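Local coordinates for 150aa long hypothetical histidine triad nucleotide-binding protein (Sulfolobus tokodaii, PDB 2EO4), which belongs to the histidine triad family of nucleotide-binding proteins, binds zinc and is probably a nucleotide hydrolase, perhaps an adenylylsulfatase, at residues T2-I7 and I92-V97; Y29-G34 and K115-Q120; L67-A72 and K130-S135; G77-T82 and I100-G105. All coordinates share one frame; numbering follows the deposited sequence.

Interaction 1: T2-I7 and I92-V97. With ZN (zinc ion), chain B; PO4 (phosphate ion), chain C.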
loop_
_atom_site.group_PDB
_atom_site.type_symbol
_atom_site.label_atom_id
_atom_site.label_comp_id
_atom_site.label_asym_id
_atom_site.label_seq_id
_atom_site.Cartn_x
_atom_site.Cartn_y
_atom_site.Cartn_z
ATOM N N THR A 2 -16.767 10.728 -5.127
ATOM C CA THR A 2 -17.425 9.941 -4.097
ATOM C C THR A 2 -16.854 10.187 -2.699
ATOM O O THR A 2 -17.611 10.336 -1.739
ATOM C CB THR A 2 -17.359 8.433 -4.437
ATOM O OG1 THR A 2 -18.161 8.177 -5.600
ATOM C CG2 THR A 2 -17.877 7.591 -3.281
ATOM N N PHE A 3 -15.531 10.246 -2.572
ATOM C CA PHE A 3 -14.952 10.467 -1.248
ATOM C C PHE A 3 -15.087 11.897 -0.741
ATOM O O PHE A 3 -15.358 12.111 0.443
ATOM C CB PHE A 3 -13.493 10.003 -1.206
ATOM C CG PHE A 3 -13.351 8.504 -1.173
ATOM C CD1 PHE A 3 -14.108 7.750 -0.280
ATOM C CD2 PHE A 3 -12.504 7.845 -2.057
ATOM C CE1 PHE A 3 -14.029 6.356 -0.272
ATOM C CE2 PHE A 3 -12.415 6.451 -2.059
ATOM C CZ PHE A 3 -13.177 5.707 -1.169
ATOM N N CYS A 4 -14.906 12.879 -1.619
ATOM C CA CYS A 4 -15.075 14.264 -1.189
ATOM C C CYS A 4 -16.526 14.427 -0.732
ATOM O O CYS A 4 -16.810 15.131 0.240
ATOM C CB CYS A 4 -14.771 15.237 -2.336
ATOM S SG CYS A 4 -13.005 15.522 -2.647
ATOM N N SER A 5 -17.443 13.755 -1.428
ATOM C CA SER A 5 -18.861 13.823 -1.082
ATOM C C SER A 5 -19.130 13.229 0.295
ATOM O O SER A 5 -19.907 13.775 1.077
ATOM C CB SER A 5 -19.710 13.092 -2.128
ATOM O OG SER A 5 -19.676 13.758 -3.379
ATOM N N ILE A 6 -18.500 12.099 0.591
ATOM C CA ILE A 6 -18.694 11.470 1.886
ATOM C C ILE A 6 -18.087 12.349 2.981
ATOM O O ILE A 6 -18.654 12.486 4.064
ATOM C CB ILE A 6 -18.069 10.057 1.903
ATOM C CG1 ILE A 6 -18.877 9.143 0.972
ATOM C CG2 ILE A 6 -18.056 9.500 3.317
ATOM C CD1 ILE A 6 -18.269 7.770 0.738
ATOM N N ILE A 7 -16.938 12.952 2.692
ATOM C CA ILE A 7 -16.282 13.827 3.659
ATOM C C ILE A 7 -17.184 15.016 3.990
ATOM O O ILE A 7 -17.286 15.430 5.151
ATOM C CB ILE A 7 -14.941 14.365 3.105
ATOM C CG1 ILE A 7 -13.926 13.224 2.996
ATOM C CG2 ILE A 7 -14.407 15.480 4.003
ATOM C CD1 ILE A 7 -13.604 12.566 4.314
ATOM N N ILE A 92 -12.097 4.942 -8.332
ATOM C CA ILE A 92 -12.443 6.165 -7.607
ATOM C C ILE A 92 -11.152 6.972 -7.603
ATOM O O ILE A 92 -10.160 6.584 -6.980
ATOM C CB ILE A 92 -12.891 5.905 -6.152
ATOM C CG1 ILE A 92 -14.130 5.004 -6.134
ATOM C CG2 ILE A 92 -13.222 7.234 -5.475
ATOM C CD1 ILE A 92 -14.661 4.708 -4.737
ATOM N N PHE A 93 -11.164 8.096 -8.309
ATOM C CA PHE A 93 -9.968 8.909 -8.427
ATOM C C PHE A 93 -9.740 9.957 -7.352
ATOM O O PHE A 93 -9.623 11.156 -7.618
ATOM C CB PHE A 93 -9.929 9.491 -9.840
ATOM C CG PHE A 93 -9.869 8.425 -10.895
ATOM C CD1 PHE A 93 -8.656 7.830 -11.229
ATOM C CD2 PHE A 93 -11.037 7.921 -11.462
ATOM C CE1 PHE A 93 -8.605 6.747 -12.100
ATOM C CE2 PHE A 93 -10.996 6.836 -12.335
ATOM C CZ PHE A 93 -9.777 6.247 -12.653
ATOM N N HIS A 94 -9.680 9.454 -6.125
ATOM C CA HIS A 94 -9.419 10.219 -4.912
ATOM C C HIS A 94 -8.574 9.211 -4.143
ATOM O O HIS A 94 -9.065 8.142 -3.779
ATOM C CB HIS A 94 -10.709 10.498 -4.135
ATOM C CG HIS A 94 -10.492 11.231 -2.844
ATOM N ND1 HIS A 94 -11.001 12.491 -2.605
ATOM C CD2 HIS A 94 -9.819 10.881 -1.719
ATOM C CE1 HIS A 94 -10.653 12.885 -1.393
ATOM N NE2 HIS A 94 -9.934 11.927 -0.834
ATOM N N LEU A 95 -7.307 9.545 -3.925
ATOM C CA LEU A 95 -6.378 8.659 -3.230
ATOM C C LEU A 95 -6.964 7.970 -2.008
ATOM O O LEU A 95 -7.428 8.620 -1.075
ATOM C CB LEU A 95 -5.126 9.445 -2.817
ATOM C CG LEU A 95 -4.102 8.777 -1.888
ATOM C CD1 LEU A 95 -3.642 7.438 -2.441
ATOM C CD2 LEU A 95 -2.919 9.721 -1.719
ATOM N N HIS A 96 -6.940 6.642 -2.026
ATOM C CA HIS A 96 -7.428 5.870 -0.898
ATOM C C HIS A 96 -6.673 4.565 -0.802
ATOM O O HIS A 96 -6.276 3.984 -1.815
ATOM C CB HIS A 96 -8.931 5.594 -1.002
ATOM C CG HIS A 96 -9.342 4.862 -2.242
ATOM N ND1 HIS A 96 -9.282 5.428 -3.496
ATOM C CD2 HIS A 96 -9.885 3.633 -2.408
ATOM C CE1 HIS A 96 -9.777 4.581 -4.383
ATOM N NE2 HIS A 96 -10.150 3.485 -3.748
ATOM N N VAL A 97 -6.469 4.125 0.432
ATOM C CA VAL A 97 -5.772 2.876 0.704
ATOM C C VAL A 97 -6.789 1.869 1.208
ATOM O O VAL A 97 -7.556 2.161 2.125
ATOM C CB VAL A 97 -4.690 3.068 1.790
ATOM C CG1 VAL A 97 -4.069 1.723 2.157
ATOM C CG2 VAL A 97 -3.615 4.022 1.282
HETATM ZN ZN ZN B . -12.172 13.702 -3.852
HETATM P P PO4 C . -10.176 1.521 -6.337
HETATM O O1 PO4 C . -11.040 1.536 -5.133
HETATM O O2 PO4 C . -8.767 1.270 -5.943
HETATM O O3 PO4 C . -10.636 0.436 -7.255
HETATM O O4 PO4 C . -10.270 2.834 -7.033
#
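The Cys2His2 zinc site and the histidine triad of this HIT protein meet where Phe3 and Cys4 of helix 2-7 face Ile92, His94 and His96. Zinc ties the two segments directly, with Cys4 SG at 2.3 Å and His94 ND1 at 2.1 Å; Cys1 and His43 complete the site. His94 swings its ring away from its own backbone N (chi1 177°) and lays one imidazole face against Phe3 CB, which sits 3.7 Å from the ring centroid almost on the normal, a CH-pi contact. The Phe3 ring edge also turns toward that face in an offset edge-to-face pair. His94 NE2 is taken by Pro40 O, so both ring nitrogens are engaged and the ring is fixed in rotation. Farther out on the phenyl ring, CD2 meets Ile92 CG2 at 3.5 Å, while CE2 lies over one face of His96, off toward its rim. In His96, the predicted nucleotidylated histidine, ND1 donates to His94 O at 2.7 Å. A bound phosphate, probably from the crystallisation liquor, is gripped by Ile92 N and by the other imidazole nitrogen: His96 NE2 donates a hydrogen bond to phosphate O1 at 2.6 Å, in the imidazole plane.

Interaction 2: Y29-G34 and K115-Q120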
loop_
_atom_site.group_PDB
_atom_site.type_symbol
_atom_site.label_atom_id
_atom_site.label_comp_id
_atom_site.label_asym_id
_atom_site.label_seq_id
_atom_site.Cartn_x
_atom_site.Cartn_y
_atom_site.Cartn_z
ATOM N N TYR A 29 -19.147 -1.722 -0.742
ATOM C CA TYR A 29 -19.261 -3.038 -1.379
ATOM C C TYR A 29 -18.004 -3.818 -0.989
ATOM O O TYR A 29 -17.180 -4.162 -1.838
ATOM C CB TYR A 29 -19.320 -2.871 -2.901
ATOM C CG TYR A 29 -20.393 -1.910 -3.384
ATOM C CD1 TYR A 29 -21.703 -2.336 -3.586
ATOM C CD2 TYR A 29 -20.087 -0.574 -3.644
ATOM C CE1 TYR A 29 -22.686 -1.453 -4.039
ATOM C CE2 TYR A 29 -21.058 0.315 -4.097
ATOM C CZ TYR A 29 -22.354 -0.131 -4.294
ATOM O OH TYR A 29 -23.309 0.745 -4.765
ATOM N N PRO A 30 -17.858 -4.128 0.308
ATOM C CA PRO A 30 -16.707 -4.851 0.863
ATOM C C PRO A 30 -16.316 -6.192 0.262
ATOM O O PRO A 30 -17.160 -7.050 0.013
ATOM C CB PRO A 30 -17.066 -4.977 2.342
ATOM C CG PRO A 30 -18.541 -5.116 2.305
ATOM C CD PRO A 30 -18.941 -4.050 1.306
ATOM N N VAL A 31 -15.015 -6.355 0.044
ATOM C CA VAL A 31 -14.460 -7.596 -0.485
ATOM C C VAL A 31 -14.501 -8.623 0.641
ATOM O O VAL A 31 -14.717 -9.814 0.413
ATOM C CB VAL A 31 -12.998 -7.395 -0.937
ATOM C CG1 VAL A 31 -12.314 -8.741 -1.137
ATOM C CG2 VAL A 31 -12.968 -6.590 -2.225
ATOM N N SER A 32 -14.280 -8.147 1.862
ATOM C CA SER A 32 -14.306 -9.006 3.037
ATOM C C SER A 32 -14.849 -8.196 4.206
ATOM O O SER A 32 -14.913 -6.964 4.152
ATOM C CB SER A 32 -12.901 -9.525 3.365
ATOM O OG SER A 32 -12.072 -8.489 3.864
ATOM N N LEU A 33 -15.244 -8.891 5.264
ATOM C CA LEU A 33 -15.798 -8.240 6.440
ATOM C C LEU A 33 -14.827 -7.235 7.063
ATOM O O LEU A 33 -13.710 -7.589 7.436
ATOM C CB LEU A 33 -16.185 -9.301 7.474
ATOM C CG LEU A 33 -16.855 -8.789 8.747
ATOM C CD1 LEU A 33 -18.272 -9.350 8.849
ATOM C CD2 LEU A 33 -16.027 -9.203 9.948
ATOM N N GLY A 34 -15.260 -5.981 7.167
ATOM C CA GLY A 34 -14.411 -4.956 7.751
ATOM C C GLY A 34 -13.588 -4.162 6.747
ATOM O O GLY A 34 -12.818 -3.287 7.138
ATOM N N LYS A 115 -22.123 -10.971 2.475
ATOM C CA LYS A 115 -22.155 -11.213 1.039
ATOM C C LYS A 115 -20.985 -10.504 0.364
ATOM O O LYS A 115 -21.070 -9.319 0.039
ATOM C CB LYS A 115 -23.480 -10.716 0.455
ATOM C CG LYS A 115 -24.708 -11.398 1.048
ATOM C CD LYS A 115 -26.002 -10.824 0.481
ATOM C CE LYS A 115 -26.115 -11.060 -1.020
ATOM N NZ LYS A 115 -27.365 -10.476 -1.588
ATOM N N PRO A 116 -19.875 -11.227 0.141
ATOM C CA PRO A 116 -18.664 -10.694 -0.491
ATOM C C PRO A 116 -18.891 -9.885 -1.766
ATOM O O PRO A 116 -19.657 -10.288 -2.643
ATOM C CB PRO A 116 -17.834 -11.949 -0.749
ATOM C CG PRO A 116 -18.186 -12.810 0.414
ATOM C CD PRO A 116 -19.693 -12.648 0.491
ATOM N N ARG A 117 -18.217 -8.739 -1.846
ATOM C CA ARG A 117 -18.280 -7.844 -2.999
ATOM C C ARG A 117 -19.625 -7.183 -3.287
ATOM O O ARG A 117 -19.791 -6.549 -4.328
ATOM C CB ARG A 117 -17.799 -8.586 -4.251
ATOM C CG ARG A 117 -16.351 -9.037 -4.163
ATOM C CD ARG A 117 -15.917 -9.802 -5.403
ATOM N NE ARG A 117 -14.513 -10.194 -5.326
ATOM C CZ ARG A 117 -14.013 -11.013 -4.406
ATOM N NH1 ARG A 117 -14.803 -11.535 -3.476
ATOM N NH2 ARG A 117 -12.718 -11.305 -4.409
ATOM N N LYS A 118 -20.578 -7.317 -2.373
ATOM C CA LYS A 118 -21.893 -6.713 -2.566
ATOM C C LYS A 118 -22.226 -5.743 -1.438
ATOM O O LYS A 118 -21.510 -5.669 -0.443
ATOM C CB LYS A 118 -22.966 -7.801 -2.632
ATOM C CG LYS A 118 -22.830 -8.744 -3.821
ATOM C CD LYS A 118 -23.918 -9.810 -3.802
ATOM C CE LYS A 118 -23.877 -10.675 -5.054
ATOM N NZ LYS A 118 -22.565 -11.355 -5.226
ATOM N N GLU A 119 -23.309 -4.990 -1.607
ATOM C CA GLU A 119 -23.745 -4.051 -0.579
ATOM C C GLU A 119 -24.346 -4.909 0.528
ATOM O O GLU A 119 -25.064 -5.869 0.247
ATOM C CB GLU A 119 -24.809 -3.106 -1.134
ATOM C CG GLU A 119 -25.159 -1.947 -0.217
ATOM C CD GLU A 119 -26.293 -1.097 -0.761
ATOM O OE1 GLU A 119 -26.404 -0.975 -2.001
ATOM O OE2 GLU A 119 -27.064 -0.543 0.048
ATOM N N GLN A 120 -24.051 -4.575 1.781
ATOM C CA GLN A 120 -24.567 -5.342 2.910
ATOM C C GLN A 120 -25.818 -4.689 3.479
ATOM O O GLN A 120 -26.214 -3.603 3.057
ATOM C CB GLN A 120 -23.514 -5.434 4.021
ATOM C CG GLN A 120 -22.138 -5.885 3.557
ATOM C CD GLN A 120 -22.152 -7.261 2.928
ATOM O OE1 GLN A 120 -22.603 -8.234 3.538
ATOM N NE2 GLN A 120 -21.650 -7.353 1.700
#
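Pro30 and Gln120 touch where the loop 29-34, leading into strand 36-40, lies against the type II turn Lys115-Lys118 that precedes helix 122-143. From CB, the Gln120 chain passes to CG, which packs on Pro30 CG at 3.9 Å, then bends at chi2 (-60°) to bring the amide back against the preceding turn. There OE1 accepts from Lys115 N at 3.0 Å, nearly straight and on a lone pair. NE2 donates twice, to Lys115 O at 2.6 Å and to Lys118 O, each time from above the carbonyl plane, and also rests on Pro30 CG. Lys118 N approaches Lys115 O from the opposite face. Were Gln120 replaced by alanine, Lys115 N and Lys118 O would probably lose these partners and a gap would open beside the proline ring. Across the contact Arg117 N donates to Pro30 O at 2.7 Å, and Val31 CG1 sits over one face of the Arg117 guanidinium. Tyr29 sets CE1 against Glu119 CB at 4.0 Å, its ring almost perpendicular to the carboxylate. With one backbone bond across and otherwise mainly van der Waals contact, the loop is docked on a turn braced by the amide of the glutamine that follows it, besides its own Lys118 N to Lys115 O bond.

Interaction 3: L67-A72 and K130-S135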
loop_
_atom_site.group_PDB
_atom_site.type_symbol
_atom_site.label_atom_id
_atom_site.label_comp_id
_atom_site.label_asym_id
_atom_site.label_seq_id
_atom_site.Cartn_x
_atom_site.Cartn_y
_atom_site.Cartn_z
ATOM N N LEU A 67 -4.488 -1.625 12.707
ATOM C CA LEU A 67 -4.410 -2.292 14.005
ATOM C C LEU A 67 -5.811 -2.383 14.603
ATOM O O LEU A 67 -6.199 -3.416 15.153
ATOM C CB LEU A 67 -3.481 -1.525 14.950
ATOM C CG LEU A 67 -1.981 -1.688 14.686
ATOM C CD1 LEU A 67 -1.185 -0.685 15.508
ATOM C CD2 LEU A 67 -1.564 -3.117 15.019
ATOM N N GLY A 68 -6.569 -1.298 14.478
ATOM C CA GLY A 68 -7.921 -1.269 15.009
ATOM C C GLY A 68 -8.826 -2.304 14.369
ATOM O O GLY A 68 -9.546 -3.024 15.058
ATOM N N ILE A 69 -8.798 -2.382 13.041
ATOM C CA ILE A 69 -9.629 -3.346 12.333
ATOM C C ILE A 69 -9.231 -4.784 12.656
ATOM O O ILE A 69 -10.094 -5.625 12.911
ATOM C CB ILE A 69 -9.546 -3.135 10.805
ATOM C CG1 ILE A 69 -10.170 -1.787 10.435
ATOM C CG2 ILE A 69 -10.267 -4.275 10.074
ATOM C CD1 ILE A 69 -9.959 -1.376 8.978
ATOM N N LYS A 70 -7.930 -5.067 12.655
ATOM C CA LYS A 70 -7.468 -6.421 12.932
ATOM C C LYS A 70 -7.984 -6.891 14.287
ATOM O O LYS A 70 -8.421 -8.033 14.439
ATOM C CB LYS A 70 -5.940 -6.496 12.913
ATOM C CG LYS A 70 -5.421 -7.913 13.132
ATOM C CD LYS A 70 -3.903 -8.000 13.126
ATOM C CE LYS A 70 -3.460 -9.444 13.346
ATOM N NZ LYS A 70 -1.987 -9.574 13.506
ATOM N N ASP A 71 -7.933 -6.000 15.267
ATOM C CA ASP A 71 -8.398 -6.323 16.610
ATOM C C ASP A 71 -9.912 -6.517 16.637
ATOM O O ASP A 71 -10.411 -7.506 17.180
ATOM C CB ASP A 71 -8.002 -5.203 17.575
ATOM C CG ASP A 71 -8.459 -5.469 18.998
ATOM O OD1 ASP A 71 -7.989 -6.457 19.599
ATOM O OD2 ASP A 71 -9.290 -4.689 19.505
ATOM N N ALA A 72 -10.636 -5.578 16.035
ATOM C CA ALA A 72 -12.097 -5.610 16.006
ATOM C C ALA A 72 -12.720 -6.843 15.357
ATOM O O ALA A 72 -13.660 -7.419 15.901
ATOM C CB ALA A 72 -12.628 -4.348 15.329
ATOM N N LYS A 130 -19.157 0.511 14.881
ATOM C CA LYS A 130 -19.082 0.564 16.336
ATOM C C LYS A 130 -17.937 -0.257 16.936
ATOM O O LYS A 130 -17.217 0.231 17.808
ATOM C CB LYS A 130 -20.435 0.140 16.927
ATOM C CG LYS A 130 -21.576 1.083 16.538
ATOM C CD LYS A 130 -22.948 0.525 16.915
ATOM C CE LYS A 130 -24.075 1.392 16.359
ATOM N NZ LYS A 130 -24.061 2.782 16.894
ATOM N N ILE A 131 -17.747 -1.491 16.477
ATOM C CA ILE A 131 -16.672 -2.309 17.024
ATOM C C ILE A 131 -15.290 -1.805 16.612
ATOM O O ILE A 131 -14.349 -1.852 17.402
ATOM C CB ILE A 131 -16.803 -3.791 16.613
ATOM C CG1 ILE A 131 -16.771 -3.919 15.092
ATOM C CG2 ILE A 131 -18.091 -4.373 17.176
ATOM C CD1 ILE A 131 -16.730 -5.346 14.620
ATOM N N ILE A 132 -15.160 -1.328 15.377
ATOM C CA ILE A 132 -13.872 -0.815 14.926
ATOM C C ILE A 132 -13.521 0.460 15.691
ATOM O O ILE A 132 -12.377 0.642 16.109
ATOM C CB ILE A 132 -13.869 -0.535 13.401
ATOM C CG1 ILE A 132 -14.005 -1.857 12.641
ATOM C CG2 ILE A 132 -12.575 0.180 13.004
ATOM C CD1 ILE A 132 -14.211 -1.699 11.129
ATOM N N ARG A 133 -14.498 1.338 15.883
ATOM C CA ARG A 133 -14.251 2.571 16.623
ATOM C C ARG A 133 -13.786 2.220 18.034
ATOM O O ARG A 133 -12.828 2.798 18.544
ATOM C CB ARG A 133 -15.517 3.429 16.687
ATOM C CG ARG A 133 -15.764 4.271 15.437
ATOM C CD ARG A 133 -17.069 5.047 15.544
ATOM N NE ARG A 133 -17.195 6.071 14.511
ATOM C CZ ARG A 133 -18.234 6.893 14.401
ATOM N NH1 ARG A 133 -19.240 6.805 15.261
ATOM N NH2 ARG A 133 -18.263 7.813 13.444
ATOM N N GLU A 134 -14.466 1.263 18.653
ATOM C CA GLU A 134 -14.118 0.827 20.003
ATOM C C GLU A 134 -12.678 0.316 20.082
ATOM O O GLU A 134 -11.969 0.594 21.053
ATOM C CB GLU A 134 -15.092 -0.264 20.464
ATOM C CG GLU A 134 -14.762 -0.882 21.821
ATOM C CD GLU A 134 -15.863 -1.798 22.336
ATOM O OE1 GLU A 134 -16.427 -2.567 21.531
ATOM O OE2 GLU A 134 -16.154 -1.757 23.552
ATOM N N SER A 135 -12.238 -0.418 19.060
ATOM C CA SER A 135 -10.873 -0.944 19.045
ATOM C C SER A 135 -9.846 0.166 18.857
ATOM O O SER A 135 -8.779 0.149 19.469
ATOM C CB SER A 135 -10.697 -1.986 17.933
ATOM O OG SER A 135 -11.327 -3.209 18.264
HETATM O O HOH W 1 -7.857 -2.336 20.526
#
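Helices 67-72 and 130-135 pass 8.0 Å apart at their axes, their directions 119° apart, and come closest in backbone where Gly68 faces Ser135 and Ala72 faces Ile132. Ser135 points into the other helix: its CB rests 3.3 Å from Gly68 O, and OG, beside its own backbone N (chi1 -74°), donates to Asp71 OD2 at 2.8 Å. That bond meets the carboxylate on its anti side, 23° out of plane. A water donates to both Asp71 OD2 and Ser135 O, so the same carboxylate oxygen takes one bond from the hydroxyl and one from the water, which links it to Ser135 O. With an alanine here Asp71 OD2 would probably lose its direct donor from the other helix, keeping the link through water alone. In this HIT protein the segments belong to its two long helices, 52-72 and 122-143, and the crossing packs helix 122-143 against the C-terminal end of helix 52-72. Ala72 CB settles among Ser135 OG at 3.4 Å, the backbone of Ile131, and Ile132 CG1 at 3.9 Å. Beside it, Ile69 CG1 lies obliquely against CG2 and CD1 of Ile132, the nearer pair, CG1 to CG2, 4.0 Å apart. Behind this apolar patch Ile69 packs on Ile99 and Pro101 of strand 97-102, and Ile132 on Val16. Leu67 and Lys70 touch Leu48 of the second subunit.

Interaction 4: G77-T82 and I100-G105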
loop_
_atom_site.group_PDB
_atom_site.type_symbol
_atom_site.label_atom_id
_atom_site.label_comp_id
_atom_site.label_asym_id
_atom_site.label_seq_id
_atom_site.Cartn_x
_atom_site.Cartn_y
_atom_site.Cartn_z
ATOM N N GLY A 77 -4.855 -11.680 9.212
ATOM C CA GLY A 77 -4.019 -10.915 8.307
ATOM C C GLY A 77 -4.769 -9.751 7.691
ATOM O O GLY A 77 -5.973 -9.588 7.901
ATOM N N LEU A 78 -4.044 -8.935 6.935
ATOM C CA LEU A 78 -4.629 -7.776 6.269
ATOM C C LEU A 78 -3.890 -7.528 4.967
ATOM O O LEU A 78 -2.677 -7.703 4.900
ATOM C CB LEU A 78 -4.483 -6.515 7.122
ATOM C CG LEU A 78 -5.074 -6.468 8.532
ATOM C CD1 LEU A 78 -4.571 -5.202 9.221
ATOM C CD2 LEU A 78 -6.594 -6.493 8.474
ATOM N N ARG A 79 -4.637 -7.124 3.945
ATOM C CA ARG A 79 -4.069 -6.784 2.646
ATOM C C ARG A 79 -4.220 -5.268 2.533
ATOM O O ARG A 79 -5.331 -4.758 2.651
ATOM C CB ARG A 79 -4.869 -7.430 1.505
ATOM C CG ARG A 79 -4.888 -8.952 1.472
ATOM C CD ARG A 79 -6.011 -9.455 0.561
ATOM N NE ARG A 79 -5.929 -8.893 -0.788
ATOM C CZ ARG A 79 -6.927 -8.906 -1.668
ATOM N NH1 ARG A 79 -8.094 -9.454 -1.350
ATOM N NH2 ARG A 79 -6.761 -8.362 -2.869
ATOM N N LEU A 80 -3.114 -4.555 2.331
ATOM C CA LEU A 80 -3.160 -3.103 2.169
ATOM C C LEU A 80 -2.799 -2.790 0.724
ATOM O O LEU A 80 -1.813 -3.315 0.204
ATOM C CB LEU A 80 -2.145 -2.406 3.072
ATOM C CG LEU A 80 -2.215 -2.688 4.570
ATOM C CD1 LEU A 80 -1.296 -1.722 5.301
ATOM C CD2 LEU A 80 -3.639 -2.560 5.054
ATOM N N LEU A 81 -3.585 -1.948 0.069
ATOM C CA LEU A 81 -3.261 -1.617 -1.310
ATOM C C LEU A 81 -3.868 -0.319 -1.797
ATOM O O LEU A 81 -4.854 0.178 -1.255
ATOM C CB LEU A 81 -3.699 -2.740 -2.251
ATOM C CG LEU A 81 -5.203 -2.987 -2.395
ATOM C CD1 LEU A 81 -5.489 -3.617 -3.750
ATOM C CD2 LEU A 81 -5.691 -3.887 -1.272
ATOM N N THR A 82 -3.241 0.243 -2.823
ATOM C CA THR A 82 -3.755 1.450 -3.434
ATOM C C THR A 82 -3.452 1.306 -4.909
ATOM O O THR A 82 -2.385 0.811 -5.293
ATOM C CB THR A 82 -3.111 2.735 -2.854
ATOM O OG1 THR A 82 -3.783 3.877 -3.401
ATOM C CG2 THR A 82 -1.620 2.798 -3.157
ATOM N N ILE A 100 -8.064 -4.656 3.659
ATOM C CA ILE A 100 -8.930 -5.815 3.467
ATOM C C ILE A 100 -8.528 -6.951 4.407
ATOM O O ILE A 100 -7.487 -7.581 4.229
ATOM C CB ILE A 100 -8.836 -6.302 2.001
ATOM C CG1 ILE A 100 -9.213 -5.154 1.058
ATOM C CG2 ILE A 100 -9.759 -7.501 1.780
ATOM C CD1 ILE A 100 -9.005 -5.468 -0.422
ATOM N N PRO A 101 -9.352 -7.220 5.430
ATOM C CA PRO A 101 -9.065 -8.284 6.399
ATOM C C PRO A 101 -9.110 -9.697 5.832
ATOM O O PRO A 101 -9.886 -9.995 4.922
ATOM C CB PRO A 101 -10.141 -8.080 7.470
ATOM C CG PRO A 101 -10.462 -6.610 7.370
ATOM C CD PRO A 101 -10.505 -6.416 5.869
ATOM N N THR A 102 -8.272 -10.566 6.384
ATOM C CA THR A 102 -8.234 -11.959 5.964
ATOM C C THR A 102 -8.186 -12.845 7.205
ATOM O O THR A 102 -7.821 -12.388 8.290
ATOM C CB THR A 102 -6.999 -12.264 5.078
ATOM O OG1 THR A 102 -5.794 -12.049 5.823
ATOM C CG2 THR A 102 -6.993 -11.369 3.846
ATOM N N TRP A 103 -8.563 -14.106 7.034
ATOM C CA TRP A 103 -8.562 -15.074 8.128
ATOM C C TRP A 103 -8.055 -16.402 7.595
ATOM O O TRP A 103 -8.245 -16.722 6.421
ATOM C CB TRP A 103 -9.981 -15.277 8.670
ATOM C CG TRP A 103 -10.580 -14.059 9.292
ATOM C CD1 TRP A 103 -10.550 -13.709 10.614
ATOM C CD2 TRP A 103 -11.277 -13.009 8.615
ATOM N NE1 TRP A 103 -11.187 -12.506 10.799
ATOM C CE2 TRP A 103 -11.643 -12.054 9.589
ATOM C CE3 TRP A 103 -11.630 -12.783 7.278
ATOM C CZ2 TRP A 103 -12.343 -10.888 9.267
ATOM C CZ3 TRP A 103 -12.327 -11.620 6.958
ATOM C CH2 TRP A 103 -12.674 -10.690 7.951
ATOM N N GLU A 104 -7.409 -17.178 8.453
ATOM C CA GLU A 104 -6.915 -18.477 8.032
ATOM C C GLU A 104 -8.096 -19.438 7.982
ATOM O O GLU A 104 -8.072 -20.438 7.267
ATOM C CB GLU A 104 -5.827 -18.960 8.992
ATOM C CG GLU A 104 -4.447 -18.443 8.602
ATOM C CD GLU A 104 -3.438 -18.523 9.724
ATOM O OE1 GLU A 104 -3.417 -19.550 10.432
ATOM O OE2 GLU A 104 -2.658 -17.559 9.889
ATOM N N GLY A 105 -9.143 -19.106 8.732
ATOM C CA GLY A 105 -10.341 -19.924 8.755
ATOM C C GLY A 105 -11.544 -19.101 8.332
ATOM O O GLY A 105 -11.661 -18.711 7.169
#
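Arg79 and Ile100, an antiparallel hydrogen-bonded pair, send their side chains to the same side of the sheet, where the guanidinium of Arg79 lies with one face on Ile100 CD1. The arginine chain bends at chi3 (55°), which turns its end back over the isoleucine and brings NH1 to 4.0 Å from Ile100 CG2. Nearer its root it crosses Thr102 at about a right angle, CD 3.9 Å from Thr102 CG2. Ile100 CD1 also meets Leu81 CD2 at 3.8 Å, obliquely. On the other side Leu78 CD2 comes down on Pro101, 3.7 Å from its CA, in a non-hydrogen-bonded pair. The backbones are joined by Arg79 N to Ile100 O and Ile100 N to Arg79 O, both 2.9 Å, and by two bonds between Gly77 and Thr102. Thr102 OG1 packs 3.1 Å from Gly77 C, where a side chain on the glycine would collide with it; this hydroxyl bonds to Ser87 OG of the second subunit. Strand 77-84 is one of the two outer strands of the five-stranded HIT sheet within the chain, and residues 78-82 pair antiparallel with a strand of the second subunit, so the sheet runs on through the dimer; Leu78 and Pro101 lie against helix 52-72.

Overall arrangement
From the N terminus, helix 2-7 folds onto residues 92-97, and interaction 1 closes a long loop at the zinc site. Interaction 2 begins inside that loop and ends beyond it, tying the segment before strand 36-40 to the turn before helix 122-143; interaction 3 likewise crosses both, joining the two long helices. Interaction 4 pairs neighbouring strands and is nested within the loops closed by interactions 2 and 3, while it crosses interaction 1. It touches all three others: His96 O contacts Thr82 OG1, Ser32 OG reaches Pro101 O, and Ile69 packs on Pro101; interactions 2 and 3 also meet directly, Gly34 against Ile69. Interactions 3 and 4 both touch the second subunit.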